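Local coordinates for protein dTDP-4-dehydrorhamnose 3-epimerase (Streptomyces niveus, PDB 2C0Z) that epimerises a dTDP-linked 4-keto-6-deoxy sugar at C3, a step in making the sugar of the aminocoumarin antibiotic novobiocin, at residues L36-V41 against A80-C85. Residues are numbered along the deposited sequence; the frame is centred on the assembly and turned at random.
Sequences LDWYHV and AKYVTC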
ATOM      1  N   LEU A  36      -8.112   2.977  -8.365  1.00  9.50           N
ATOM      2  CA  LEU A  36      -7.384   1.913  -9.018  1.00  9.40           C
ATOM      3  C   LEU A  36      -7.152   0.693  -8.163  1.00  8.64           C
ATOM      4  O   LEU A  36      -7.054   0.772  -6.950  1.00  9.82           O
ATOM      5  CB  LEU A  36      -6.055   2.429  -9.552  1.00 11.07           C
ATOM      6  CG  LEU A  36      -5.097   3.068  -8.566  1.00 11.35           C
ATOM      7  CD1 LEU A  36      -3.671   2.774  -8.993  1.00 13.09           C
ATOM      8  CD2 LEU A  36      -5.358   4.596  -8.429  1.00 12.40           C
ATOM      9  N   ASP A  37      -7.014  -0.428  -8.849  1.00  9.48           N
ATOM     10  CA  ASP A  37      -6.588  -1.724  -8.300  1.00 10.21           C
ATOM     11  C   ASP A  37      -5.124  -1.853  -8.707  1.00  9.28           C
ATOM     12  O   ASP A  37      -4.822  -1.924  -9.906  1.00  9.96           O
ATOM     13  CB  ASP A  37      -7.321  -2.949  -8.893  0.50 11.06           C
ATOM     14  CG  ASP A  37      -8.828  -2.941  -8.688  0.50 14.59           C
ATOM     15  OD1 ASP A  37      -9.331  -2.296  -7.767  0.50 16.77           O
ATOM     16  OD2 ASP A  37      -9.601  -3.594  -9.438  0.50 19.88           O
ATOM     17  N   TRP A  38      -4.209  -1.879  -7.746  1.00  7.81           N
ATOM     18  CA  TRP A  38      -2.789  -2.045  -8.057  1.00  8.77           C
ATOM     19  C   TRP A  38      -2.189  -3.415  -7.712  1.00  8.96           C
ATOM     20  O   TRP A  38      -1.033  -3.669  -8.047  1.00  9.36           O
ATOM     21  CB  TRP A  38      -1.919  -0.920  -7.475  1.00  9.41           C
ATOM     22  CG  TRP A  38      -1.878  -0.761  -6.004  1.00  9.57           C
ATOM     23  CD1 TRP A  38      -2.859  -0.275  -5.203  1.00 10.21           C
ATOM     24  CD2 TRP A  38      -0.777  -1.039  -5.150  1.00  9.93           C
ATOM     25  NE1 TRP A  38      -2.427  -0.213  -3.902  1.00 10.42           N
ATOM     26  CE2 TRP A  38      -1.150  -0.691  -3.839  1.00  9.86           C
ATOM     27  CE3 TRP A  38       0.508  -1.539  -5.359  1.00  9.86           C
ATOM     28  CZ2 TRP A  38      -0.287  -0.854  -2.741  1.00 10.38           C
ATOM     29  CZ3 TRP A  38       1.346  -1.702  -4.273  1.00 11.59           C
ATOM     30  CH2 TRP A  38       0.960  -1.344  -2.990  1.00 10.58           C
ATOM     31  N   TYR A  39      -2.974  -4.266  -7.033  1.00  8.65           N
ATOM     32  CA  TYR A  39      -2.622  -5.682  -6.836  1.00  8.09           C
ATOM     33  C   TYR A  39      -3.914  -6.468  -6.850  1.00  8.18           C
ATOM     34  O   TYR A  39      -4.887  -6.067  -6.223  1.00  9.49           O
ATOM     35  CB  TYR A  39      -1.940  -5.926  -5.467  1.00  8.18           C
ATOM     36  CG  TYR A  39      -1.685  -7.402  -5.210  1.00  8.36           C
ATOM     37  CD1 TYR A  39      -0.580  -8.041  -5.773  1.00  7.53           C
ATOM     38  CD2 TYR A  39      -2.583  -8.169  -4.485  1.00  9.71           C
ATOM     39  CE1 TYR A  39      -0.371  -9.419  -5.581  1.00  9.66           C
ATOM     40  CE2 TYR A  39      -2.395  -9.510  -4.312  1.00  9.80           C
ATOM     41  CZ  TYR A  39      -1.278 -10.133  -4.869  1.00  9.40           C
ATOM     42  OH  TYR A  39      -1.083 -11.497  -4.683  1.00 10.03           O
ATOM     43  N   HIS A  40      -3.934  -7.573  -7.569  1.00  8.75           N
ATOM     44  CA  HIS A  40      -5.083  -8.478  -7.578  1.00  8.74           C
ATOM     45  C   HIS A  40      -4.592  -9.922  -7.582  1.00  9.78           C
ATOM     46  O   HIS A  40      -3.840 -10.314  -8.462  1.00 10.23           O
ATOM     47  CB  HIS A  40      -5.942  -8.237  -8.814  1.00  9.87           C
ATOM     48  CG  HIS A  40      -7.243  -8.956  -8.813  1.00 11.91           C
ATOM     49  ND1 HIS A  40      -7.379 -10.266  -9.240  1.00 14.12           N
ATOM     50  CD2 HIS A  40      -8.478  -8.540  -8.454  1.00 14.21           C
ATOM     51  CE1 HIS A  40      -8.659 -10.605  -9.176  1.00 16.14           C
ATOM     52  NE2 HIS A  40      -9.345  -9.587  -8.689  1.00 15.60           N
ATOM     53  N   VAL A  41      -4.970 -10.670  -6.555  1.00  9.57           N
ATOM     54  CA  VAL A  41      -4.350 -11.984  -6.319  1.00 10.51           C
ATOM     55  C   VAL A  41      -4.529 -12.963  -7.490  1.00 11.11           C
ATOM     56  O   VAL A  41      -3.612 -13.725  -7.800  1.00 11.10           O
ATOM     57  CB  VAL A  41      -4.845 -12.606  -5.009  1.00 10.67           C
ATOM     58  CG1 VAL A  41      -6.335 -12.909  -5.059  1.00 10.89           C
ATOM     59  CG2 VAL A  41      -3.991 -13.862  -4.661  1.00 11.18           C
ATOM     60  N   ALA A  80      10.744 -11.222  -1.640  1.00 12.53           N
ATOM     61  CA  ALA A  80      10.187 -10.607  -2.836  1.00 11.42           C
ATOM     62  C   ALA A  80       9.497  -9.314  -2.441  1.00 11.61           C
ATOM     63  O   ALA A  80       9.025  -9.189  -1.330  1.00 12.31           O
ATOM     64  CB  ALA A  80       9.195 -11.516  -3.450  1.00 12.02           C
ATOM     65  N   LYS A  81       9.456  -8.371  -3.369  1.00 11.54           N
ATOM     66  CA  LYS A  81       8.913  -7.039  -3.090  1.00 12.24           C
ATOM     67  C   LYS A  81       8.009  -6.603  -4.226  1.00 11.07           C
ATOM     68  O   LYS A  81       8.280  -6.879  -5.390  1.00 11.05           O
ATOM     69  CB  LYS A  81      10.041  -5.990  -2.970  1.00 14.09           C
ATOM     70  CG  LYS A  81      10.838  -6.019  -1.719  1.00 19.51           C
ATOM     71  CD  LYS A  81      11.805  -4.794  -1.714  1.00 24.87           C
ATOM     72  CE  LYS A  81      11.826  -4.138  -0.360  1.00 28.52           C
ATOM     73  NZ  LYS A  81      11.821  -5.143   0.737  1.00 31.36           N
ATOM     74  N   TYR A  82       6.972  -5.861  -3.875  1.00  9.46           N
ATOM     75  CA  TYR A  82       5.996  -5.321  -4.812  1.00  9.59           C
ATOM     76  C   TYR A  82       5.903  -3.850  -4.502  1.00  9.51           C
ATOM     77  O   TYR A  82       5.409  -3.460  -3.447  1.00  9.88           O
ATOM     78  CB  TYR A  82       4.685  -6.080  -4.597  1.00  8.95           C
ATOM     79  CG  TYR A  82       3.616  -5.964  -5.658  1.00  9.25           C
ATOM     80  CD1 TYR A  82       2.767  -4.882  -5.672  1.00  8.34           C
ATOM     81  CD2 TYR A  82       3.452  -6.941  -6.629  1.00 10.04           C
ATOM     82  CE1 TYR A  82       1.762  -4.765  -6.629  1.00  8.40           C
ATOM     83  CE2 TYR A  82       2.462  -6.849  -7.575  1.00 10.02           C
ATOM     84  CZ  TYR A  82       1.598  -5.753  -7.568  1.00  8.85           C
ATOM     85  OH  TYR A  82       0.595  -5.703  -8.498  1.00 10.24           O
ATOM     86  N   VAL A  83       6.399  -3.034  -5.422  1.00  8.60           N
ATOM     87  CA  VAL A  83       6.660  -1.623  -5.183  1.00  9.09           C
ATOM     88  C   VAL A  83       5.871  -0.712  -6.104  1.00  9.22           C
ATOM     89  O   VAL A  83       5.783  -0.959  -7.304  1.00  9.28           O
ATOM     90  CB  VAL A  83       8.167  -1.288  -5.168  0.50  9.61           C
ATOM     91  CG1 VAL A  83       8.807  -1.498  -6.515  0.50  9.74           C
ATOM     92  CG2 VAL A  83       8.412   0.131  -4.655  0.50 10.31           C
ATOM     93  N   THR A  84       5.348   0.388  -5.538  1.00  8.95           N
ATOM     94  CA  THR A  84       4.691   1.405  -6.335  1.00  8.45           C
ATOM     95  C   THR A  84       4.931   2.793  -5.779  1.00  7.82           C
ATOM     96  O   THR A  84       5.280   2.949  -4.607  1.00  9.16           O
ATOM     97  CB  THR A  84       3.179   1.087  -6.424  1.00  8.51           C
ATOM     98  OG1 THR A  84       2.591   1.829  -7.477  1.00  8.55           O
ATOM     99  CG2 THR A  84       2.403   1.499  -5.192  1.00  9.26           C
ATOM    100  N   CYS A  85       4.805   3.807  -6.618  1.00  7.58           N
ATOM    101  CA  CYS A  85       4.932   5.189  -6.147  1.00  8.18           C
ATOM    102  C   CYS A  85       3.558   5.812  -6.030  1.00  7.78           C
ATOM    103  O   CYS A  85       2.810   5.881  -7.003  1.00  8.80           O
ATOM    104  CB  CYS A  85       5.818   5.988  -7.077  1.00  8.58           C
ATOM    105  SG  CYS A  85       5.908   7.754  -6.668  1.00  9.77           S
TER
HETATM  106  O   HOH W   1      -1.485  -7.615  -9.494  1.00  9.79           O
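A buried aromatic cluster of Trp38, Tyr39 and Tyr82 joins strand 33-40, at the dimer interface of this RmlC-like cupin, to the face of strand 81-87 that carries Tyr82 and Thr84. Segments 36-40 and 81-85 run nearly antiparallel, at 166°, and their axes come no nearer than 9.2 Å, so side chains bridge the gap. Tyr82 extends its ring across it, chi1 near trans at -165°, and its hydroxyl donates to Trp38 O, OH to O 2.6 Å, on a carbonyl lone pair. A water that donates to the same hydroxyl and accepts from His40 N ties the phenol to the backbone again. Tyr39 meets the Tyr82 ring edge-to-face, planes 85° apart and CD1 3.6 Å from Tyr82 CZ; its own hydroxyl bonds to Leu52 N. The Trp38 indole passes obliquely beside Tyr82, CE3 to CE1 3.7 Å, while Thr84 CG2 sits over one indole face in a CH-pi contact, 3.7 Å from the six-membered ring centroid. Thr84 OG1 turns instead to Arg118 O. Strand 33-40 continues the sheet into the second subunit, whose Ala57, a probable substrate-binding residue, packs on Trp38 and Tyr39; the cluster packs this interface strand against strand 81-87 of the cupin fold, as in RmlC-type dimers.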